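Local coordinates for protein flagellin B1 (PDB 5YA6) that probably serves as a building block of the archaellum, the filament with which archaea swim, and carries a bound calcium ion, at residues His21-Lys24 with Thr25-Gly28. Sequence-based numbering, arbitrary orientation.
Sequences HYDK and TLGG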
ATOM      1  N   HIS B  21       8.004  10.458  13.636  1.00 14.11           N
ATOM      2  CA  HIS B  21       8.998  11.183  14.381  1.00 13.93           C
ATOM      3  C   HIS B  21      10.144  11.532  13.470  1.00 13.57           C
ATOM      4  O   HIS B  21      10.707  10.618  12.840  1.00 12.26           O
ATOM      5  CB  HIS B  21       9.577  10.289  15.501  1.00 15.22           C
ATOM      6  CG  HIS B  21      10.596  10.985  16.336  1.00 14.64           C
ATOM      7  ND1 HIS B  21      11.935  10.923  16.062  1.00 16.34           N
ATOM      8  CD2 HIS B  21      10.455  11.914  17.318  1.00 17.93           C
ATOM      9  CE1 HIS B  21      12.591  11.712  16.894  1.00 18.97           C
ATOM     10  NE2 HIS B  21      11.720  12.291  17.690  1.00 17.73           N
ATOM     11  N   TYR B  22      10.487  12.818  13.358  1.00 12.24           N
ATOM     12  CA  TYR B  22      11.628  13.251  12.613  1.00 12.90           C
ATOM     13  C   TYR B  22      12.858  13.431  13.525  1.00 14.57           C
ATOM     14  O   TYR B  22      12.776  14.149  14.542  1.00 15.25           O
ATOM     15  CB  TYR B  22      11.301  14.624  11.952  1.00 12.94           C
ATOM     16  CG  TYR B  22      12.470  15.375  11.373  1.00 12.71           C
ATOM     17  CD1 TYR B  22      13.278  14.803  10.429  1.00 13.49           C
ATOM     18  CD2 TYR B  22      12.695  16.727  11.683  1.00 13.32           C
ATOM     19  CE1 TYR B  22      14.343  15.471   9.875  1.00 13.42           C
ATOM     20  CE2 TYR B  22      13.757  17.411  11.130  1.00 14.14           C
ATOM     21  CZ  TYR B  22      14.548  16.815  10.189  1.00 14.95           C
ATOM     22  OH  TYR B  22      15.595  17.494   9.620  1.00 17.49           O
ATOM     23  N   ASP B  23      13.944  12.742  13.199  1.00 14.14           N
ATOM     24  CA  ASP B  23      15.225  12.895  13.880  1.00 15.39           C
ATOM     25  C   ASP B  23      16.172  13.559  12.930  1.00 14.90           C
ATOM     26  O   ASP B  23      16.596  12.993  11.953  1.00 15.14           O
ATOM     27  CB  ASP B  23      15.681  11.535  14.311  1.00 15.18           C
ATOM     28  CG  ASP B  23      16.955  11.577  15.152  1.00 16.81           C
ATOM     29  OD1 ASP B  23      17.802  12.444  14.904  1.00 17.12           O
ATOM     30  OD2 ASP B  23      17.097  10.664  15.996  1.00 20.40           O
ATOM     31  N   LYS B  24      16.420  14.835  13.209  1.00 17.16           N
ATOM     32  CA  LYS B  24      17.257  15.642  12.337  1.00 17.99           C
ATOM     33  C   LYS B  24      18.666  15.089  12.143  1.00 16.97           C
ATOM     34  O   LYS B  24      19.215  15.179  11.061  1.00 17.73           O
ATOM     35  CB  LYS B  24      17.259  17.092  12.815  1.00 22.56           C
ATOM     36  CG  LYS B  24      17.923  17.382  14.134  1.00 25.85           C
ATOM     37  CD  LYS B  24      17.538  18.787  14.613  1.00 30.39           C
ATOM     38  CE  LYS B  24      17.675  19.844  13.529  1.00 34.64           C
ATOM     39  NZ  LYS B  24      17.635  21.240  14.078  1.00 39.13           N
ATOM     40  N   THR B  25      19.193  14.399  13.176  1.00 16.90           N
ATOM     41  CA  THR B  25      20.505  13.768  13.055  1.00 16.70           C
ATOM     42  C   THR B  25      20.541  12.553  12.175  1.00 17.07           C
ATOM     43  O   THR B  25      21.607  12.076  11.787  1.00 18.20           O
ATOM     44  CB  THR B  25      21.120  13.437  14.457  1.00 17.83           C
ATOM     45  OG1 THR B  25      20.474  12.285  15.055  1.00 19.44           O
ATOM     46  CG2 THR B  25      21.030  14.599  15.394  1.00 20.29           C
ATOM     47  N   LEU B  26      19.358  11.990  11.872  1.00 15.81           N
ATOM     48  CA  LEU B  26      19.283  10.853  10.981  1.00 14.59           C
ATOM     49  C   LEU B  26      18.737  11.220   9.605  1.00 14.99           C
ATOM     50  O   LEU B  26      18.662  10.365   8.728  1.00 16.67           O
ATOM     51  CB  LEU B  26      18.394   9.785  11.625  1.00 14.77           C
ATOM     52  CG  LEU B  26      18.979   9.016  12.840  1.00 17.47           C
ATOM     53  CD1 LEU B  26      17.913   8.079  13.400  1.00 16.49           C
ATOM     54  CD2 LEU B  26      20.231   8.301  12.436  1.00 18.38           C
ATOM     55  N   GLY B  27      18.301  12.462   9.470  1.00 16.31           N
ATOM     56  CA  GLY B  27      17.897  13.052   8.176  1.00 17.46           C
ATOM     57  C   GLY B  27      16.522  12.658   7.690  1.00 16.04           C
ATOM     58  O   GLY B  27      16.283  12.636   6.459  1.00 19.78           O
ATOM     59  N   GLY B  28      15.663  12.276   8.619  1.00 14.95           N
ATOM     60  CA  GLY B  28      14.372  11.725   8.240  1.00 14.27           C
ATOM     61  C   GLY B  28      13.498  11.210   9.342  1.00 13.53           C
ATOM     62  O   GLY B  28      13.823  11.327  10.539  1.00 13.86           O
TER
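Asp-23 and Thr-25 meet at the start of the turn in a surface beta hairpin that joins strands 13-23 and 28-38. Thr-25 OG1 donates a hydrogen bond to Asp-23 OD1, 2.7 Å away, meeting the carboxylate on its syn side, somewhat out of its plane; the Thr-25 backbone N adds a weak bond to the same oxygen. The side chain of Asp-23 extends opposite its backbone N (chi1 -175°), which sets CG beside the carbonyl carbon and brings OD1 within reach of Thr-25. Asp-23 O is gripped as well: Leu-26 N stands 2.9 Å from it, above the carbonyl plane, and Gly-27 N binds both it and Lys-24 O weakly. Asp-23 N then closes the hairpin on Gly-28 O at 3.0 Å, with an N-H...O angle of 160°. Gly-27 and Gly-28 together face Asp-23, a worked example of the G1 beta bulge, in which Gly-27 takes the positive phi (79°) that glycine tolerates easily. Further out, Leu-26 lays CD1 3.8 Å from Asp-23 OD2, and the Tyr-22 ring brings CD1 to 3.5 Å from Gly-28 O, while Tyr-160 meets that ring from elsewhere in the chain. Replacing Asp-23 by an alanine removes the carboxylate, and would probably leave the hydroxyl and backbone N of Thr-25 without this acceptor and the hydroxyl freer to turn. One residue thus supplies carboxylate, carbonyl and amide to the turn, and the positive phi of Gly-27 completes it.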